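Local atomic coordinates of myosin IE heavy chain (Dictyostelium discoideum, PDB entry 1LKX), a protein that binds actin and hydrolyses ATP with actin-activated activity as a single-headed myosin motor, and may move membranes relative to actin. Residues S133-D138 and M253-L258; K434-F439 and V617-A622. One frame throughout, in Å; residues are numbered along the deposited sequence.

Contact 1 (S133-D138 and M253-L258); sequences SKMLLD and METLGL. Unlike the reference sequence in segment 133-138: Leu137 (reference Phe), Asp138 (reference Gln).
Met135 and Leu256 mark the closest backbone approach, CA to CA 6.3 Å, where a mid-helix turn of helix 127-147 meets the C-terminal end of helix 242-255. That end closes in a Schellman motif: Gly257 N bonds to Glu254 O, Leu258 N makes a weak bond to Met253 O, and Gly257 takes the positive phi (75°). The last helical residue, Thr255, presents its side chain to the opposite helix. Its chi1 of -67° sets OG1 beside the backbone N and CG2 anti to it, which splits the two branches between a polar and an apolar task. Thr255 OG1 donates to Asp138 OD2 at 3.1 Å, reaching this oxygen on its anti side and 28° out of the carboxylate plane. On the same carboxylate, Lys134 NZ forms a salt bridge with Asp138 OD1 at 2.8 Å through the syn lone pair, and only a weak bond to OD2. Lys134, one turn before Asp138, reaches the carboxylate with a bend at chi2, and its CG lies 3.8 Å from Thr255 CG2, the two side chains crossing at about a right angle. With an alanine in place of Thr255, Asp138 would probably lose its bond across the helices and Lys134 CG its methyl partner. Met135 CG lies 3.7 Å from the carbonyl O of Thr255; the apolar part is Leu256 CD2, 4.2 Å from Met135 CB. Helix 342-372 covers this greasy side, with Ile371 on Met135 and Ile372 on both Leu136 and Leu256. Leu142, one turn beyond Asp138, also touches Leu256, and on another side Ser133 and Leu137 rest on Thr119 of helix 107-121, which follows the P-loop.

Contact 2 (K434-F439 and V617-A622); sequences KNIEYF and VRVRRA
Ile436 is the centre of this contact, its side chain pointing from an extended loop onto helix 614-622. With chi1 at -47° CG1 lies beside the backbone N and CG2 anti to it, which directs Ile436 CD1 over the helix surface, 3.7 Å from Val619 CG2 and 3.8 Å from Ala622 CB, and sets Ile436 CG2 on the aliphatic part of Arg618, 3.6 Å from its CG. Val619, Ala622 and Arg618 thus form a shallow apolar seat, one turn of helix wide, for a single isoleucine. The outer edge is much looser. Lys434 touches Ala622 CB through its CE at 3.8 Å, and the bend at chi4 turns NZ away from that methyl, while the chain of Arg618 bends at chi3 to lead its guanidinium away from Ile436. Glu437 points its CB away, at the exposed side of the loop. Deeper in, Val619 also meets Glu422 of helix 398-430, and that glutamate makes a salt bridge with Arg620. By family and position, helix 398-430 corresponds to the relay helix of myosins, residues 434-439 to the relay loop that follows it, and helix 614-622 to the SH1 helix; a hydrophobic loop residue seated there is consistent with the relay loop bearing on the SH1 helix, which in myosins leads into the converter.

How the contacts relate
From the N terminus, the chain passes the P-loop and helix 107-121 before it reaches contact 1, which closes a loop of 114 residues by joining helix 127-147 to the end of helix 242-255. It then runs through helix 342-372, which backs contact 1, and helix 398-430, which lies beside contact 2. Only afterwards does contact 2 open, spanning 177 residues from the loop at 434-439 to helix 614-622 in the actin-binding region. The two therefore stand in series, neither nested nor crossed. The centres of contacts 1 and 2 are about 45 Å apart, on opposite sides of the chain's centre. The nearest atoms of contacts 1 and 2 are about 30 Å apart.

Contact 1 (S133-D138 and M253-L258)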
loop_
_atom_site.group_PDB
_atom_site.type_symbol
_atom_site.label_atom_id
_atom_site.label_comp_id
_atom_site.label_asym_id
_atom_site.label_seq_id
_atom_site.Cartn_x
_atom_site.Cartn_y
_atom_site.Cartn_z
ATOM N N SER A 133 0.098 -22.593 -0.156
ATOM C CA SER A 133 1.199 -21.679 0.106
ATOM C C SER A 133 1.679 -21.177 -1.242
ATOM O O SER A 133 1.769 -19.975 -1.472
ATOM C CB SER A 133 2.337 -22.404 0.823
ATOM O OG SER A 133 1.942 -22.811 2.119
ATOM N N LYS A 134 1.963 -22.123 -2.138
ATOM C CA LYS A 134 2.433 -21.820 -3.486
ATOM C C LYS A 134 1.509 -20.810 -4.148
ATOM O O LYS A 134 1.965 -19.925 -4.870
ATOM C CB LYS A 134 2.505 -23.111 -4.315
ATOM C CG LYS A 134 2.732 -22.932 -5.827
ATOM C CD LYS A 134 4.035 -22.220 -6.149
ATOM C CE LYS A 134 4.245 -22.086 -7.657
ATOM N NZ LYS A 134 5.379 -21.159 -7.987
ATOM N N MET A 135 0.211 -20.938 -3.882
ATOM C CA MET A 135 -0.788 -20.038 -4.446
ATOM C C MET A 135 -0.723 -18.652 -3.850
ATOM O O MET A 135 -0.720 -17.670 -4.586
ATOM C CB MET A 135 -2.186 -20.589 -4.235
ATOM C CG MET A 135 -2.499 -21.791 -5.081
ATOM S SD MET A 135 -4.228 -22.182 -4.923
ATOM C CE MET A 135 -4.175 -23.482 -3.634
ATOM N N LEU A 136 -0.688 -18.560 -2.527
ATOM C CA LEU A 136 -0.613 -17.248 -1.899
ATOM C C LEU A 136 0.600 -16.508 -2.452
ATOM O O LEU A 136 0.526 -15.331 -2.781
ATOM C CB LEU A 136 -0.491 -17.375 -0.380
ATOM C CG LEU A 136 -1.671 -18.013 0.349
ATOM C CD1 LEU A 136 -1.333 -18.251 1.813
ATOM C CD2 LEU A 136 -2.881 -17.115 0.208
ATOM N N LEU A 137 1.720 -17.206 -2.569
ATOM C CA LEU A 137 2.933 -16.587 -3.085
ATOM C C LEU A 137 2.850 -16.173 -4.555
ATOM O O LEU A 137 3.255 -15.072 -4.913
ATOM C CB LEU A 137 4.121 -17.521 -2.879
ATOM C CG LEU A 137 4.472 -17.797 -1.421
ATOM C CD1 LEU A 137 5.654 -18.727 -1.362
ATOM C CD2 LEU A 137 4.783 -16.492 -0.714
ATOM N N ASP A 138 2.340 -17.052 -5.412
ATOM C CA ASP A 138 2.209 -16.729 -6.829
ATOM C C ASP A 138 1.245 -15.567 -7.080
ATOM O O ASP A 138 1.268 -14.953 -8.146
ATOM C CB ASP A 138 1.747 -17.962 -7.602
ATOM C CG ASP A 138 2.892 -18.894 -7.941
ATOM O OD1 ASP A 138 3.902 -18.884 -7.199
ATOM O OD2 ASP A 138 2.777 -19.640 -8.945
ATOM N N MET A 253 -0.560 -17.517 -13.454
ATOM C CA MET A 253 -1.937 -17.509 -13.934
ATOM C C MET A 253 -2.535 -18.900 -13.787
ATOM O O MET A 253 -3.667 -19.047 -13.348
ATOM C CB MET A 253 -1.988 -17.102 -15.408
ATOM C CG MET A 253 -1.362 -15.753 -15.710
ATOM S SD MET A 253 -2.581 -14.486 -16.084
ATOM C CE MET A 253 -2.466 -14.405 -17.800
ATOM N N GLU A 254 -1.762 -19.918 -14.148
ATOM C CA GLU A 254 -2.216 -21.302 -14.079
ATOM C C GLU A 254 -2.220 -21.858 -12.669
ATOM O O GLU A 254 -3.129 -22.596 -12.304
ATOM C CB GLU A 254 -1.353 -22.166 -14.988
ATOM C CG GLU A 254 -1.427 -21.714 -16.435
ATOM C CD GLU A 254 -0.296 -22.246 -17.303
ATOM O OE1 GLU A 254 0.864 -22.275 -16.834
ATOM O OE2 GLU A 254 -0.568 -22.621 -18.462
ATOM N N THR A 255 -1.213 -21.507 -11.878
ATOM C CA THR A 255 -1.142 -21.969 -10.496
ATOM C C THR A 255 -2.388 -21.473 -9.763
ATOM O O THR A 255 -2.801 -22.044 -8.743
ATOM C CB THR A 255 0.132 -21.417 -9.783
ATOM O OG1 THR A 255 1.302 -22.004 -10.372
ATOM C CG2 THR A 255 0.110 -21.730 -8.280
ATOM N N LEU A 256 -2.985 -20.409 -10.302
ATOM C CA LEU A 256 -4.180 -19.803 -9.726
ATOM C C LEU A 256 -5.454 -20.187 -10.466
ATOM O O LEU A 256 -6.530 -19.662 -10.178
ATOM C CB LEU A 256 -4.041 -18.285 -9.708
ATOM C CG LEU A 256 -3.053 -17.739 -8.685
ATOM C CD1 LEU A 256 -2.863 -16.248 -8.885
ATOM C CD2 LEU A 256 -3.563 -18.033 -7.291
ATOM N N GLY A 257 -5.330 -21.097 -11.425
ATOM C CA GLY A 257 -6.495 -21.543 -12.165
ATOM C C GLY A 257 -7.042 -20.579 -13.197
ATOM O O GLY A 257 -8.221 -20.222 -13.173
ATOM N N LEU A 258 -6.178 -20.150 -14.103
ATOM C CA LEU A 258 -6.577 -19.256 -15.173
ATOM C C LEU A 258 -5.980 -19.865 -16.427
ATOM O O LEU A 258 -4.937 -19.427 -16.909
ATOM C CB LEU A 258 -6.018 -17.854 -14.949
ATOM C CG LEU A 258 -6.517 -17.097 -13.717
ATOM C CD1 LEU A 258 -5.891 -15.716 -13.663
ATOM C CD2 LEU A 258 -8.018 -16.987 -13.770
#

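Contact 2 (K434-F439 and V617-A622)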
loop_
_atom_site.group_PDB
_atom_site.type_symbol
_atom_site.label_atom_id
_atom_site.label_comp_id
_atom_site.label_asym_id
_atom_site.label_seq_id
_atom_site.Cartn_x
_atom_site.Cartn_y
_atom_site.Cartn_z
ATOM N N LYS A 434 7.283 10.613 33.156
ATOM C CA LYS A 434 7.731 11.887 32.614
ATOM C C LYS A 434 7.205 11.917 31.182
ATOM O O LYS A 434 7.801 11.316 30.277
ATOM C CB LYS A 434 9.261 11.988 32.630
ATOM C CG LYS A 434 10.002 10.705 32.292
ATOM C CD LYS A 434 11.504 10.936 32.375
ATOM C CE LYS A 434 12.268 9.636 32.537
ATOM N NZ LYS A 434 11.975 8.986 33.843
ATOM N N ASN A 435 6.073 12.599 30.993
ATOM C CA ASN A 435 5.426 12.699 29.687
ATOM C C ASN A 435 6.393 13.038 28.550
ATOM O O ASN A 435 6.797 14.187 28.387
ATOM C CB ASN A 435 4.304 13.744 29.739
ATOM C CG ASN A 435 3.185 13.465 28.729
ATOM O OD1 ASN A 435 2.306 14.308 28.508
ATOM N ND2 ASN A 435 3.205 12.274 28.125
ATOM N N ILE A 436 6.758 12.026 27.766
ATOM C CA ILE A 436 7.657 12.207 26.631
ATOM C C ILE A 436 6.800 12.695 25.469
ATOM O O ILE A 436 6.060 11.912 24.871
ATOM C CB ILE A 436 8.323 10.875 26.237
ATOM C CG1 ILE A 436 8.852 10.177 27.489
ATOM C CG2 ILE A 436 9.458 11.126 25.266
ATOM C CD1 ILE A 436 9.564 8.877 27.218
ATOM N N GLU A 437 6.890 13.987 25.154
ATOM C CA GLU A 437 6.085 14.553 24.075
ATOM C C GLU A 437 6.554 14.226 22.680
ATOM O O GLU A 437 7.584 14.712 22.211
ATOM C CB GLU A 437 5.949 16.073 24.219
ATOM C CG GLU A 437 7.212 16.794 24.634
ATOM C CD GLU A 437 6.948 18.248 24.988
ATOM O OE1 GLU A 437 5.828 18.543 25.473
ATOM O OE2 GLU A 437 7.860 19.087 24.792
ATOM N N TYR A 438 5.774 13.378 22.023
ATOM C CA TYR A 438 6.059 12.978 20.658
ATOM C C TYR A 438 5.609 14.127 19.770
ATOM O O TYR A 438 4.416 14.317 19.519
ATOM C CB TYR A 438 5.309 11.687 20.309
ATOM C CG TYR A 438 3.818 11.731 20.560
ATOM C CD1 TYR A 438 2.927 12.014 19.529
ATOM C CD2 TYR A 438 3.301 11.470 21.829
ATOM C CE1 TYR A 438 1.571 12.030 19.750
ATOM C CE2 TYR A 438 1.945 11.485 22.059
ATOM C CZ TYR A 438 1.085 11.763 21.015
ATOM O OH TYR A 438 -0.266 11.769 21.235
ATOM N N PHE A 439 6.593 14.905 19.335
ATOM C CA PHE A 439 6.382 16.061 18.484
ATOM C C PHE A 439 4.954 16.228 17.950
ATOM O O PHE A 439 4.007 16.432 18.724
ATOM C CB PHE A 439 7.383 16.024 17.325
ATOM C CG PHE A 439 7.420 14.710 16.591
ATOM C CD1 PHE A 439 6.238 14.091 16.159
ATOM C CD2 PHE A 439 8.633 14.116 16.281
ATOM C CE1 PHE A 439 6.265 12.911 15.428
ATOM C CE2 PHE A 439 8.671 12.940 15.554
ATOM C CZ PHE A 439 7.479 12.335 15.123
ATOM N N VAL A 617 12.505 5.390 20.860
ATOM C CA VAL A 617 13.593 4.895 21.688
ATOM C C VAL A 617 13.439 5.555 23.045
ATOM O O VAL A 617 13.592 4.921 24.083
ATOM C CB VAL A 617 14.974 5.299 21.129
ATOM C CG1 VAL A 617 16.047 4.418 21.724
ATOM C CG2 VAL A 617 14.986 5.196 19.633
ATOM N N ARG A 618 13.123 6.843 23.030
ATOM C CA ARG A 618 12.955 7.585 24.263
ATOM C C ARG A 618 11.889 6.918 25.132
ATOM O O ARG A 618 12.184 6.482 26.243
ATOM C CB ARG A 618 12.585 9.037 23.946
ATOM C CG ARG A 618 12.925 10.031 25.049
ATOM C CD ARG A 618 12.748 11.479 24.583
ATOM N NE ARG A 618 13.546 11.761 23.389
ATOM C CZ ARG A 618 14.874 11.854 23.370
ATOM N NH1 ARG A 618 15.573 11.696 24.486
ATOM N NH2 ARG A 618 15.510 12.091 22.230
ATOM N N VAL A 619 10.661 6.823 24.629
ATOM C CA VAL A 619 9.580 6.195 25.389
ATOM C C VAL A 619 10.007 4.808 25.846
ATOM O O VAL A 619 9.925 4.487 27.027
ATOM C CB VAL A 619 8.277 6.058 24.548
ATOM C CG1 VAL A 619 7.349 5.029 25.176
ATOM C CG2 VAL A 619 7.568 7.385 24.466
ATOM N N ARG A 620 10.467 3.995 24.901
ATOM C CA ARG A 620 10.903 2.629 25.187
ATOM C C ARG A 620 11.866 2.596 26.382
ATOM O O ARG A 620 11.865 1.655 27.186
ATOM C CB ARG A 620 11.584 2.036 23.952
ATOM C CG ARG A 620 11.631 0.517 23.927
ATOM C CD ARG A 620 10.238 -0.072 23.782
ATOM N NE ARG A 620 9.439 0.081 24.993
ATOM C CZ ARG A 620 8.122 0.262 24.991
ATOM N NH1 ARG A 620 7.460 0.322 23.840
ATOM N NH2 ARG A 620 7.460 0.362 26.136
ATOM N N ARG A 621 12.699 3.622 26.489
ATOM C CA ARG A 621 13.620 3.696 27.604
ATOM C C ARG A 621 12.809 3.955 28.868
ATOM O O ARG A 621 12.427 3.011 29.559
ATOM C CB ARG A 621 14.641 4.806 27.378
ATOM C CG ARG A 621 15.862 4.338 26.628
ATOM C CD ARG A 621 16.834 5.465 26.447
ATOM N NE ARG A 621 18.164 4.971 26.123
ATOM C CZ ARG A 621 18.919 4.262 26.954
ATOM N NH1 ARG A 621 20.122 3.855 26.573
ATOM N NH2 ARG A 621 18.470 3.960 28.166
ATOM N N ALA A 622 12.525 5.225 29.150
ATOM C CA ALA A 622 11.757 5.606 30.332
ATOM C C ALA A 622 10.660 4.598 30.686
ATOM O O ALA A 622 10.394 4.346 31.863
ATOM C CB ALA A 622 11.145 6.992 30.122
#